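Local coordinates for abhydrolase domain-containing protein (Exiguobacterium antarcticum, PDB 5H3H) that acts as an esterase of the alpha/beta hydrolase family and, with peracetic acid bound in its pocket, probably has perhydrolase activity as well, at residues T3-V8 against N79-Q84; V25-W30 against I52-R57; W30-N35 against N179-A184; T72-D77 against G99-K104. All blocks are in the same frame, centred on the assembly; numbering follows the deposited sequence.

How the contacts relate
One mixed sheet and the elements around it account for all four contacts. Both segments of contact 2 fall in the chain between the two of contact 1, and contact 4 begins after them. Contacts 1 and 4 use successive parts of helix 71-85, with centres about 13 Å apart. Contact 2 lies deeper, its centre about 12 Å from that of contact 1 and about 11 Å from that of contact 4; the Arg57–Asp77 salt bridge ties it to contact 4. Contact 3, about 10 Å from contact 2 between centres, shares Trp30 with it, and both touch the bound peracetic acid. The sheet edge is thus connected stepwise to the pocket.

Contact 1: residues T3-V8 against N79-Q84; sequences TFIQAV and NEVIQQ
The side-chain amide of Gln84 lies beside strand 4-6 with one face turned to Ile5, whose CG2 sits over it at 3.8 Å from Gln84 CD. The backbone of Gln6 runs past the outer end of the same amide, Gln6 O being 3.8 Å from Gln84 CD. A second flat group, the carboxylate of Glu80, meets a methyl obliquely from above its plane, with Val8 CG2 3.8 Å from Glu80 OE2. Glu80 reaches this place through a bend at chi2 (-59°), which lays its aliphatic part under the strand: CB is 3.7 Å from Gln6 O and CG 4.2 Å from Ala7 CA. In the alpha/beta hydrolase sheet strand 4-6 is an outermost strand, antiparallel to strand 12-18, and helix 71-85 crosses beneath it with the two short axes 107° apart and 8.0 Å at closest approach. Ile5, buried, points toward the helix. The side chains of Ile5 and Gln84 run alongside each other, pointing opposite ways, while Ile5 CG2 is 4.4 Å from Val81 CG2. Val15 of the neighbouring strand touches both Ile5 and Val81, extending the apolar layer inward from the more exposed Gln6 and Val8.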
loop_
_atom_site.group_PDB
_atom_site.type_symbol
_atom_site.label_atom_id
_atom_site.label_comp_id
_atom_site.label_asym_id
_atom_site.label_seq_id
_atom_site.Cartn_x
_atom_site.Cartn_y
_atom_site.Cartn_z
ATOM N N THR B 3 -18.022 -11.281 -17.545
ATOM C CA THR B 3 -18.258 -9.873 -17.888
ATOM C C THR B 3 -17.523 -8.795 -17.031
ATOM O O THR B 3 -16.278 -8.689 -17.088
ATOM C CB THR B 3 -19.795 -9.602 -17.949
ATOM O OG1 THR B 3 -20.452 -10.246 -16.848
ATOM C CG2 THR B 3 -20.417 -10.059 -19.286
ATOM N N PHE B 4 -18.282 -8.003 -16.260
ATOM C CA PHE B 4 -17.924 -6.604 -15.968
ATOM C C PHE B 4 -17.722 -6.310 -14.488
ATOM O O PHE B 4 -18.447 -6.837 -13.622
ATOM C CB PHE B 4 -18.995 -5.642 -16.519
ATOM C CG PHE B 4 -18.959 -5.485 -18.028
ATOM C CD1 PHE B 4 -18.167 -4.515 -18.627
ATOM C CD2 PHE B 4 -19.723 -6.308 -18.857
ATOM C CE1 PHE B 4 -18.135 -4.376 -19.984
ATOM C CE2 PHE B 4 -19.696 -6.168 -20.243
ATOM C CZ PHE B 4 -18.899 -5.198 -20.797
ATOM N N ILE B 5 -16.742 -5.456 -14.205
ATOM C CA ILE B 5 -16.394 -5.097 -12.863
ATOM C C ILE B 5 -16.735 -3.640 -12.698
ATOM O O ILE B 5 -16.498 -2.870 -13.604
ATOM C CB ILE B 5 -14.887 -5.337 -12.601
ATOM C CG1 ILE B 5 -14.660 -6.783 -12.187
ATOM C CG2 ILE B 5 -14.357 -4.425 -11.488
ATOM C CD1 ILE B 5 -15.162 -7.818 -13.173
ATOM N N GLN B 6 -17.251 -3.254 -11.530
ATOM C CA GLN B 6 -17.525 -1.844 -11.265
ATOM C C GLN B 6 -16.298 -1.111 -10.693
ATOM O O GLN B 6 -15.821 -1.488 -9.638
ATOM C CB GLN B 6 -18.681 -1.696 -10.288
ATOM C CG GLN B 6 -19.242 -0.296 -10.366
ATOM C CD GLN B 6 -20.252 -0.008 -9.298
ATOM O OE1 GLN B 6 -19.887 0.234 -8.146
ATOM N NE2 GLN B 6 -21.517 0.002 -9.674
ATOM N N ALA B 7 -15.839 -0.059 -11.374
ATOM C CA ALA B 7 -14.792 0.844 -10.836
ATOM C C ALA B 7 -15.351 1.728 -9.730
ATOM O O ALA B 7 -16.575 1.748 -9.471
ATOM C CB ALA B 7 -14.229 1.718 -11.948
ATOM N N VAL B 8 -14.486 2.492 -9.087
ATOM C CA VAL B 8 -14.960 3.358 -7.969
ATOM C C VAL B 8 -15.967 4.377 -8.438
ATOM O O VAL B 8 -17.003 4.587 -7.772
ATOM C CB VAL B 8 -13.772 3.991 -7.221
ATOM C CG1 VAL B 8 -14.178 5.090 -6.233
ATOM C CG2 VAL B 8 -13.003 2.846 -6.517
ATOM N N ASN B 79 -7.411 -2.688 -8.827
ATOM C CA ASN B 79 -7.751 -3.070 -7.445
ATOM C C ASN B 79 -9.136 -3.611 -7.395
ATOM O O ASN B 79 -9.351 -4.678 -6.849
ATOM C CB ASN B 79 -7.594 -1.915 -6.466
ATOM C CG ASN B 79 -7.939 -2.315 -5.020
ATOM O OD1 ASN B 79 -7.269 -3.168 -4.396
ATOM N ND2 ASN B 79 -9.006 -1.729 -4.499
ATOM N N GLU B 80 -10.072 -2.938 -8.059
ATOM C CA GLU B 80 -11.410 -3.469 -8.169
ATOM C C GLU B 80 -11.501 -4.838 -8.841
ATOM O O GLU B 80 -12.198 -5.705 -8.364
ATOM C CB GLU B 80 -12.378 -2.445 -8.801
ATOM C CG GLU B 80 -12.454 -1.170 -7.989
ATOM C CD GLU B 80 -12.913 -1.437 -6.559
ATOM O OE1 GLU B 80 -13.862 -2.276 -6.402
ATOM O OE2 GLU B 80 -12.330 -0.798 -5.643
ATOM N N VAL B 81 -10.774 -5.062 -9.919
ATOM C CA VAL B 81 -10.820 -6.338 -10.583
ATOM C C VAL B 81 -10.448 -7.455 -9.606
ATOM O O VAL B 81 -11.175 -8.437 -9.463
ATOM C CB VAL B 81 -9.848 -6.404 -11.824
ATOM C CG1 VAL B 81 -9.673 -7.831 -12.277
ATOM C CG2 VAL B 81 -10.357 -5.531 -12.995
ATOM N N ILE B 82 -9.312 -7.285 -8.958
ATOM C CA ILE B 82 -8.741 -8.293 -8.052
ATOM C C ILE B 82 -9.661 -8.479 -6.812
ATOM O O ILE B 82 -9.979 -9.618 -6.478
ATOM C CB ILE B 82 -7.289 -7.892 -7.699
ATOM C CG1 ILE B 82 -6.376 -8.290 -8.882
ATOM C CG2 ILE B 82 -6.767 -8.525 -6.415
ATOM C CD1 ILE B 82 -4.991 -7.690 -8.837
ATOM N N GLN B 83 -10.092 -7.366 -6.196
ATOM C CA GLN B 83 -10.955 -7.405 -4.982
ATOM C C GLN B 83 -12.301 -8.032 -5.278
ATOM O O GLN B 83 -12.702 -8.971 -4.582
ATOM C CB GLN B 83 -11.150 -6.007 -4.371
ATOM C CG GLN B 83 -9.981 -5.579 -3.513
ATOM C CD GLN B 83 -10.281 -4.380 -2.631
ATOM O OE1 GLN B 83 -11.283 -3.673 -2.813
ATOM N NE2 GLN B 83 -9.399 -4.141 -1.662
ATOM N N GLN B 84 -12.984 -7.579 -6.329
ATOM C CA GLN B 84 -14.318 -8.176 -6.726
ATOM C C GLN B 84 -14.276 -9.594 -7.278
ATOM O O GLN B 84 -15.240 -10.342 -7.135
ATOM C CB GLN B 84 -15.048 -7.287 -7.727
ATOM C CG GLN B 84 -15.359 -5.960 -7.091
ATOM C CD GLN B 84 -15.920 -4.935 -8.032
ATOM O OE1 GLN B 84 -15.568 -3.762 -7.911
ATOM N NE2 GLN B 84 -16.826 -5.342 -8.927
#

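Contact 2: residues V25-W30 against I52-R57; sequences VMLHGW and IGVDYR. With F50 (ethaneperoxoic acid), chain D.
Val25 and Ile52 pack closely where strands 23-27 and 50-54 run side by side, with Val25 CG2 4.0 Å from Ile52 CB. Next to them Met26 N donates to Ile52 O at 2.9 Å, a fairly straight bond (162°) whose donor is tilted from the carbonyl plane. Further along, the parallel strands splay: the return bond from Val54 N to Met26 O is weak, and a buried water enters the widening gap, donating to Met26 O and Val54 O. Yet on the face shared with Val25 and Ile52, Leu27 CD1 and Val54 CG2 are modelled only 3.3 Å apart, a doubtfully tight contact. This is the beta-alpha-beta unit of the alpha/beta hydrolase fold, in which helix 38-46 connects the two strands. Beyond the strand ends the packing tightens again. Tyr56 OH donates to His28 O at 2.6 Å, in the carbonyl plane on a lone pair, and Tyr56 CE2 lies over the centre of the imidazole, the two planes inclined by 38°. With chi1 at 69° the ring of His28 swings toward Tyr56. His28 ND1 donates to Gly29 O at 2.8 Å, which leaves NE2 to accept a weak bond from Tyr56 N. The chain then leads on to Trp30, whose N donates to O of the peracetic acid at 2.9 Å. Met97 N binds the same ligand, consistent with an oxyanion hole.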
loop_
_atom_site.group_PDB
_atom_site.type_symbol
_atom_site.label_atom_id
_atom_site.label_comp_id
_atom_site.label_asym_id
_atom_site.label_seq_id
_atom_site.Cartn_x
_atom_site.Cartn_y
_atom_site.Cartn_z
ATOM N N VAL B 25 -2.955 -12.278 -14.172
ATOM C CA VAL B 25 -3.707 -11.091 -14.549
ATOM C C VAL B 25 -2.820 -10.364 -15.575
ATOM O O VAL B 25 -1.706 -10.024 -15.259
ATOM C CB VAL B 25 -3.968 -10.183 -13.352
ATOM C CG1 VAL B 25 -4.568 -8.848 -13.781
ATOM C CG2 VAL B 25 -4.875 -10.872 -12.322
ATOM N N MET B 26 -3.310 -10.234 -16.805
ATOM C CA MET B 26 -2.523 -9.668 -17.889
ATOM C C MET B 26 -3.048 -8.269 -18.272
ATOM O O MET B 26 -4.200 -8.135 -18.585
ATOM C CB MET B 26 -2.508 -10.666 -19.017
ATOM C CG MET B 26 -1.637 -11.875 -18.605
ATOM S SD MET B 26 -1.288 -13.004 -19.941
ATOM C CE MET B 26 0.106 -12.258 -20.739
ATOM N N LEU B 27 -2.180 -7.245 -18.180
ATOM C CA LEU B 27 -2.532 -5.849 -18.433
ATOM C C LEU B 27 -1.893 -5.326 -19.760
ATOM O O LEU B 27 -0.668 -5.234 -19.854
ATOM C CB LEU B 27 -2.039 -5.009 -17.308
ATOM C CG LEU B 27 -2.706 -4.985 -15.928
ATOM C CD1 LEU B 27 -3.892 -5.908 -15.816
ATOM C CD2 LEU B 27 -1.687 -5.141 -14.862
ATOM N N HIS B 28 -2.760 -5.020 -20.721
ATOM C CA HIS B 28 -2.352 -4.699 -22.108
ATOM C C HIS B 28 -1.642 -3.354 -22.274
ATOM O O HIS B 28 -1.671 -2.475 -21.412
ATOM C CB HIS B 28 -3.564 -4.838 -23.041
ATOM C CG HIS B 28 -4.641 -3.806 -22.866
ATOM N ND1 HIS B 28 -4.586 -2.561 -23.451
ATOM C CD2 HIS B 28 -5.807 -3.836 -22.169
ATOM C CE1 HIS B 28 -5.664 -1.869 -23.127
ATOM N NE2 HIS B 28 -6.451 -2.638 -22.391
ATOM N N GLY B 29 -1.023 -3.170 -23.436
ATOM C CA GLY B 29 -0.429 -1.860 -23.727
ATOM C C GLY B 29 -1.405 -0.940 -24.432
ATOM O O GLY B 29 -2.496 -1.357 -24.811
ATOM N N TRP B 30 -0.976 0.306 -24.582
ATOM C CA TRP B 30 -1.686 1.329 -25.342
ATOM C C TRP B 30 -1.453 1.052 -26.852
ATOM O O TRP B 30 -0.295 0.788 -27.225
ATOM C CB TRP B 30 -1.136 2.680 -24.941
ATOM C CG TRP B 30 -1.679 3.880 -25.679
ATOM C CD1 TRP B 30 -2.712 4.665 -25.292
ATOM C CD2 TRP B 30 -1.176 4.446 -26.895
ATOM N NE1 TRP B 30 -2.910 5.671 -26.196
ATOM C CE2 TRP B 30 -1.969 5.575 -27.184
ATOM C CE3 TRP B 30 -0.130 4.108 -27.769
ATOM C CZ2 TRP B 30 -1.748 6.380 -28.322
ATOM C CZ3 TRP B 30 0.069 4.878 -28.885
ATOM C CH2 TRP B 30 -0.724 5.995 -29.166
ATOM N N ILE B 52 -6.746 -13.878 -16.663
ATOM C CA ILE B 52 -7.578 -12.765 -16.328
ATOM C C ILE B 52 -7.059 -11.580 -17.164
ATOM O O ILE B 52 -6.146 -10.931 -16.778
ATOM C CB ILE B 52 -7.595 -12.465 -14.826
ATOM C CG1 ILE B 52 -8.244 -13.619 -14.027
ATOM C CG2 ILE B 52 -8.352 -11.183 -14.539
ATOM C CD1 ILE B 52 -7.250 -14.354 -13.177
ATOM N N GLY B 53 -7.671 -11.330 -18.316
ATOM C CA GLY B 53 -7.207 -10.259 -19.213
ATOM C C GLY B 53 -8.143 -9.085 -19.059
ATOM O O GLY B 53 -9.312 -9.206 -19.437
ATOM N N VAL B 54 -7.646 -8.011 -18.483
ATOM C CA VAL B 54 -8.457 -6.831 -18.263
ATOM C C VAL B 54 -8.460 -5.929 -19.500
ATOM O O VAL B 54 -7.382 -5.722 -20.140
ATOM C CB VAL B 54 -8.048 -6.021 -17.040
ATOM C CG1 VAL B 54 -7.920 -6.900 -15.779
ATOM C CG2 VAL B 54 -6.787 -5.263 -17.291
ATOM N N ASP B 55 -9.635 -5.420 -19.877
ATOM C CA ASP B 55 -9.676 -4.303 -20.875
ATOM C C ASP B 55 -9.812 -3.086 -20.038
ATOM O O ASP B 55 -10.806 -3.010 -19.306
ATOM C CB ASP B 55 -10.887 -4.389 -21.817
ATOM C CG ASP B 55 -10.808 -5.524 -22.847
ATOM O OD1 ASP B 55 -9.744 -6.171 -23.026
ATOM O OD2 ASP B 55 -11.826 -5.750 -23.521
ATOM N N TYR B 56 -8.884 -2.138 -20.092
ATOM C CA TYR B 56 -9.028 -0.935 -19.303
ATOM C C TYR B 56 -10.243 -0.179 -19.776
ATOM O O TYR B 56 -10.712 -0.344 -20.938
ATOM C CB TYR B 56 -7.845 0.036 -19.369
ATOM C CG TYR B 56 -6.519 -0.568 -19.221
ATOM C CD1 TYR B 56 -6.136 -1.215 -18.058
ATOM C CD2 TYR B 56 -5.580 -0.405 -20.220
ATOM C CE1 TYR B 56 -4.858 -1.787 -17.943
ATOM C CE2 TYR B 56 -4.329 -0.941 -20.114
ATOM C CZ TYR B 56 -3.963 -1.652 -18.995
ATOM O OH TYR B 56 -2.691 -2.161 -19.014
ATOM N N ARG B 57 -10.702 0.709 -18.907
ATOM C CA ARG B 57 -11.625 1.723 -19.354
ATOM C C ARG B 57 -11.072 2.362 -20.639
ATOM O O ARG B 57 -9.898 2.655 -20.739
ATOM C CB ARG B 57 -11.894 2.816 -18.343
ATOM C CG ARG B 57 -10.737 3.577 -17.800
ATOM C CD ARG B 57 -11.271 4.675 -16.884
ATOM N NE ARG B 57 -11.611 4.210 -15.544
ATOM C CZ ARG B 57 -12.291 4.932 -14.646
ATOM N NH1 ARG B 57 -12.520 4.421 -13.417
ATOM N NH2 ARG B 57 -12.767 6.140 -14.951
HETATM C C F50 D . 2.502 1.426 -24.888
HETATM O OX1 F50 D . 1.858 -0.602 -26.312
HETATM O O F50 D . 1.704 1.210 -24.000
HETATM O OXT F50 D . 2.832 0.306 -25.786
HETATM C CH3 F50 D . 3.126 2.785 -25.041
HETATM O O HOH W 1 -5.103 -6.825 -20.885
#

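Contact 3: residues W30-N35 against N179-A184; sequences WPANNN and NLSVDA. With F50 (ethaneperoxoic acid), chain D.
Ser181 meets Pro31 through a chi1 of -73°, which sets OG beside its own backbone N and over the edge of the helix toward the loop. OG gives a weak hydrogen bond to Pro31 O at 3.1 Å and also lies 3.4 Å from Pro31 CD. The same carbonyl oxygen receives a CA-H contact from Ser181 CA and is touched by the methyl of Ala184, with Pro31 O and Ala184 CB 3.5 Å apart. In Asn33, chi1 is 60°, with CG between the backbone N and the carbonyl carbon. There OD1 accepts from Asn35 N at 3.0 Å, an Asx turn, and ND2 points toward the helix end. A buried water accepts from Asn33 ND2 and lies 2.9 Å from Leu180 O, close also to Ala32 O. Leu180 packs on the turn, its CD2 3.8 Å from Asn35 CB. The peptide before Pro31 is cis, and Pro31 CB sits above one face of the Trp30 indole, offset toward its rim. Leu157 and Thr189, from the helices flanking 171-182, also touch Pro31. The arrangement joins the loop after strand 23-27, which lines the ligand pocket, to the helical cap inserted between strands 114-120 and 211-217 of an alpha/beta hydrolase.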
loop_
_atom_site.group_PDB
_atom_site.type_symbol
_atom_site.label_atom_id
_atom_site.label_comp_id
_atom_site.label_asym_id
_atom_site.label_seq_id
_atom_site.Cartn_x
_atom_site.Cartn_y
_atom_site.Cartn_z
ATOM N N TRP B 30 -0.976 0.306 -24.582
ATOM C CA TRP B 30 -1.686 1.329 -25.342
ATOM C C TRP B 30 -1.453 1.052 -26.852
ATOM O O TRP B 30 -0.295 0.788 -27.225
ATOM C CB TRP B 30 -1.136 2.680 -24.941
ATOM C CG TRP B 30 -1.679 3.880 -25.679
ATOM C CD1 TRP B 30 -2.712 4.665 -25.292
ATOM C CD2 TRP B 30 -1.176 4.446 -26.895
ATOM N NE1 TRP B 30 -2.910 5.671 -26.196
ATOM C CE2 TRP B 30 -1.969 5.575 -27.184
ATOM C CE3 TRP B 30 -0.130 4.108 -27.769
ATOM C CZ2 TRP B 30 -1.748 6.380 -28.322
ATOM C CZ3 TRP B 30 0.069 4.878 -28.885
ATOM C CH2 TRP B 30 -0.724 5.995 -29.166
ATOM N N PRO B 31 -2.477 1.159 -27.719
ATOM C CA PRO B 31 -3.876 1.395 -27.366
ATOM C C PRO B 31 -4.681 0.190 -27.806
ATOM O O PRO B 31 -5.631 0.281 -28.587
ATOM C CB PRO B 31 -4.200 2.646 -28.147
ATOM C CG PRO B 31 -3.351 2.478 -29.411
ATOM C CD PRO B 31 -2.258 1.514 -29.138
ATOM N N ALA B 32 -4.280 -0.983 -27.298
ATOM C CA ALA B 32 -4.836 -2.225 -27.791
ATOM C C ALA B 32 -5.953 -2.700 -26.810
ATOM O O ALA B 32 -6.762 -1.870 -26.320
ATOM C CB ALA B 32 -3.737 -3.231 -27.954
ATOM N N ASN B 33 -6.016 -4.012 -26.580
ATOM C CA ASN B 33 -6.872 -4.613 -25.530
ATOM C C ASN B 33 -6.317 -5.979 -25.126
ATOM O O ASN B 33 -5.328 -6.400 -25.700
ATOM C CB ASN B 33 -8.364 -4.675 -25.928
ATOM C CG ASN B 33 -8.618 -5.492 -27.168
ATOM O OD1 ASN B 33 -8.381 -6.686 -27.181
ATOM N ND2 ASN B 33 -9.166 -4.859 -28.194
ATOM N N ASN B 34 -6.940 -6.640 -24.132
ATOM C CA ASN B 34 -6.466 -7.953 -23.634
ATOM C C ASN B 34 -6.254 -9.007 -24.701
ATOM O O ASN B 34 -5.444 -9.933 -24.518
ATOM C CB ASN B 34 -7.396 -8.495 -22.507
ATOM C CG ASN B 34 -8.505 -9.375 -23.019
ATOM O OD1 ASN B 34 -9.608 -8.903 -23.466
ATOM N ND2 ASN B 34 -8.262 -10.669 -22.963
ATOM N N ASN B 35 -6.979 -8.913 -25.817
ATOM C CA ASN B 35 -6.798 -9.832 -26.924
ATOM C C ASN B 35 -5.385 -9.834 -27.505
ATOM O O ASN B 35 -5.017 -10.795 -28.118
ATOM C CB ASN B 35 -7.823 -9.639 -28.088
ATOM C CG ASN B 35 -9.226 -10.029 -27.708
ATOM O OD1 ASN B 35 -9.440 -11.042 -27.061
ATOM N ND2 ASN B 35 -10.208 -9.220 -28.116
ATOM N N ASN B 179 -6.507 -3.805 -35.933
ATOM C CA ASN B 179 -7.916 -3.723 -35.601
ATOM C C ASN B 179 -8.193 -3.774 -34.082
ATOM O O ASN B 179 -9.182 -3.156 -33.650
ATOM C CB ASN B 179 -8.721 -4.788 -36.321
ATOM C CG ASN B 179 -8.868 -4.527 -37.804
ATOM O OD1 ASN B 179 -8.595 -3.438 -38.320
ATOM N ND2 ASN B 179 -9.326 -5.516 -38.501
ATOM N N LEU B 180 -7.302 -4.425 -33.283
ATOM C CA LEU B 180 -7.404 -4.399 -31.821
ATOM C C LEU B 180 -7.297 -2.958 -31.312
ATOM O O LEU B 180 -7.965 -2.587 -30.368
ATOM C CB LEU B 180 -6.266 -5.165 -31.137
ATOM C CG LEU B 180 -6.043 -6.625 -31.413
ATOM C CD1 LEU B 180 -4.833 -7.047 -30.587
ATOM C CD2 LEU B 180 -7.314 -7.391 -31.101
ATOM N N SER B 181 -6.451 -2.146 -31.956
ATOM C CA SER B 181 -6.330 -0.787 -31.609
ATOM C C SER B 181 -7.402 0.109 -32.182
ATOM O O SER B 181 -7.789 1.061 -31.517
ATOM C CB SER B 181 -4.930 -0.242 -31.949
ATOM O OG SER B 181 -3.940 -0.767 -31.014
ATOM N N VAL B 182 -7.927 -0.192 -33.362
ATOM C CA VAL B 182 -8.999 0.649 -33.924
ATOM C C VAL B 182 -10.291 0.560 -33.102
ATOM O O VAL B 182 -10.957 1.554 -32.949
ATOM C CB VAL B 182 -9.287 0.430 -35.401
ATOM C CG1 VAL B 182 -8.008 0.484 -36.249
ATOM C CG2 VAL B 182 -10.019 -0.837 -35.613
ATOM N N ASP B 183 -10.507 -0.581 -32.453
ATOM C CA ASP B 183 -11.571 -0.789 -31.477
ATOM C C ASP B 183 -11.548 0.139 -30.275
ATOM O O ASP B 183 -12.590 0.413 -29.678
ATOM C CB ASP B 183 -11.507 -2.253 -30.958
ATOM C CG ASP B 183 -12.520 -2.532 -29.862
ATOM O OD1 ASP B 183 -13.699 -2.827 -30.164
ATOM O OD2 ASP B 183 -12.158 -2.407 -28.679
ATOM N N ALA B 184 -10.395 0.610 -29.903
ATOM C CA ALA B 184 -10.247 1.470 -28.787
ATOM C C ALA B 184 -11.090 2.757 -28.981
ATOM O O ALA B 184 -11.290 3.256 -30.108
ATOM C CB ALA B 184 -8.792 1.792 -28.596
HETATM C C F50 D . 2.502 1.426 -24.888
HETATM O OX1 F50 D . 1.858 -0.602 -26.312
HETATM O O F50 D . 1.704 1.210 -24.000
HETATM O OXT F50 D . 2.832 0.306 -25.786
HETATM C CH3 F50 D . 3.126 2.785 -25.041
HETATM O O HOH W 2 -9.129 -1.608 -27.909
#

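Contact 4: residues T72-D77 against G99-K104; sequences TTMASD and GGIALK
Thr72 opens the contact against the long side chain of Lys104, its OG1 3.4 Å from Lys104 CE. The lysine starts with CG anti to its backbone N (chi1 -168°) and then bends at chi2 and chi3, so that its aliphatic part folds over the first turn of the segment and Lys104 CG comes 3.9 Å from Thr72 N. Met74 brings its CB to Ile101, 4.0 Å from Ile101 CD1, while its bent chain carries the sulfur and methyl away toward Arg57. Ala75 stands where the backbones come nearest, its CA 5.5 Å from Ile101 CA. Its small side chain admits the second helix: CB is 3.8 Å from Lys104 C, and Ala75 N lies 4.0 Å from Ile101 CG2. Ile101 spreads its two branches along the helix, CD1 on Met74 and CG2 between Met74 and Ala75. At the end of the segment a salt bridge from Asp77 to Arg57 ties helix 71-85 to the loop after strand 50-54. The short axes cross at -76° and approach to 8.5 Å, steeply enough to confine contact to a few residues. Tyr71, Ile78 and Tyr105 extend it along the two helices. Helix 97-109, which follows the probable nucleophile elbow after strand 90-95, packs its other flank on strand 114-120 through Ala102 and Leu103, leaving helix 71-85 beside it.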
loop_
_atom_site.group_PDB
_atom_site.type_symbol
_atom_site.label_atom_id
_atom_site.label_comp_id
_atom_site.label_asym_id
_atom_site.label_seq_id
_atom_site.Cartn_x
_atom_site.Cartn_y
_atom_site.Cartn_z
ATOM N N THR B 72 -3.173 6.475 -11.379
ATOM C CA THR B 72 -3.857 6.306 -10.078
ATOM C C THR B 72 -5.241 5.705 -10.280
ATOM O O THR B 72 -5.524 4.677 -9.713
ATOM C CB THR B 72 -3.960 7.608 -9.265
ATOM O OG1 THR B 72 -2.638 8.060 -8.927
ATOM C CG2 THR B 72 -4.791 7.389 -7.963
ATOM N N THR B 73 -6.109 6.351 -11.066
ATOM C CA THR B 73 -7.457 5.808 -11.303
ATOM C C THR B 73 -7.398 4.437 -11.976
ATOM O O THR B 73 -8.169 3.583 -11.699
ATOM C CB THR B 73 -8.331 6.743 -12.214
ATOM O OG1 THR B 73 -8.400 8.084 -11.681
ATOM C CG2 THR B 73 -9.758 6.211 -12.329
ATOM N N MET B 74 -6.522 4.257 -12.948
ATOM C CA MET B 74 -6.381 2.945 -13.649
ATOM C C MET B 74 -5.974 1.805 -12.700
ATOM O O MET B 74 -6.472 0.682 -12.825
ATOM C CB MET B 74 -5.281 3.067 -14.735
ATOM C CG MET B 74 -5.595 3.971 -15.948
ATOM S SD MET B 74 -6.809 3.274 -17.105
ATOM C CE MET B 74 -8.198 3.836 -16.162
ATOM N N ALA B 75 -5.004 2.116 -11.834
ATOM C CA ALA B 75 -4.549 1.216 -10.794
ATOM C C ALA B 75 -5.698 0.902 -9.827
ATOM O O ALA B 75 -5.846 -0.258 -9.402
ATOM C CB ALA B 75 -3.375 1.800 -10.047
ATOM N N SER B 76 -6.529 1.911 -9.542
ATOM C CA SER B 76 -7.770 1.687 -8.738
ATOM C C SER B 76 -8.688 0.689 -9.421
ATOM O O SER B 76 -9.270 -0.173 -8.744
ATOM C CB SER B 76 -8.514 2.984 -8.446
ATOM O OG SER B 76 -9.662 2.685 -7.684
ATOM N N ASP B 77 -8.788 0.769 -10.765
ATOM C CA ASP B 77 -9.628 -0.197 -11.510
ATOM C C ASP B 77 -9.062 -1.565 -11.375
ATOM O O ASP B 77 -9.785 -2.518 -11.206
ATOM C CB ASP B 77 -9.824 0.109 -13.008
ATOM C CG ASP B 77 -10.560 1.454 -13.284
ATOM O OD1 ASP B 77 -11.242 1.998 -12.395
ATOM O OD2 ASP B 77 -10.443 1.999 -14.415
ATOM N N GLY B 99 2.624 -2.144 -17.722
ATOM C CA GLY B 99 3.721 -2.117 -16.790
ATOM C C GLY B 99 3.629 -0.987 -15.790
ATOM O O GLY B 99 3.696 -1.220 -14.580
ATOM N N GLY B 100 3.449 0.224 -16.292
ATOM C CA GLY B 100 3.285 1.378 -15.449
ATOM C C GLY B 100 2.108 1.258 -14.509
ATOM O O GLY B 100 2.181 1.634 -13.310
ATOM N N ILE B 101 0.986 0.779 -15.050
ATOM C CA ILE B 101 -0.236 0.617 -14.232
ATOM C C ILE B 101 -0.041 -0.468 -13.175
ATOM O O ILE B 101 -0.511 -0.330 -12.035
ATOM C CB ILE B 101 -1.465 0.368 -15.113
ATOM C CG1 ILE B 101 -1.736 1.586 -16.036
ATOM C CG2 ILE B 101 -2.702 0.015 -14.266
ATOM C CD1 ILE B 101 -2.672 1.277 -17.183
ATOM N N ALA B 102 0.586 -1.574 -13.550
ATOM C CA ALA B 102 0.902 -2.618 -12.587
ATOM C C ALA B 102 1.713 -2.116 -11.381
ATOM O O ALA B 102 1.380 -2.441 -10.262
ATOM C CB ALA B 102 1.635 -3.742 -13.277
ATOM N N LEU B 103 2.760 -1.340 -11.611
ATOM C CA LEU B 103 3.562 -0.704 -10.547
ATOM C C LEU B 103 2.729 0.218 -9.636
ATOM O O LEU B 103 2.822 0.129 -8.375
ATOM C CB LEU B 103 4.769 0.055 -11.133
ATOM C CG LEU B 103 5.822 -0.891 -11.718
ATOM C CD1 LEU B 103 6.728 -0.217 -12.748
ATOM C CD2 LEU B 103 6.702 -1.499 -10.638
ATOM N N LYS B 104 1.925 1.088 -10.266
ATOM C CA LYS B 104 1.118 2.050 -9.547
ATOM C C LYS B 104 0.107 1.319 -8.648
ATOM O O LYS B 104 -0.173 1.780 -7.533
ATOM C CB LYS B 104 0.336 2.928 -10.532
ATOM C CG LYS B 104 -0.330 4.167 -9.946
ATOM C CD LYS B 104 0.643 5.025 -9.169
ATOM C CE LYS B 104 0.355 6.515 -9.321
ATOM N NZ LYS B 104 1.626 7.254 -9.024
#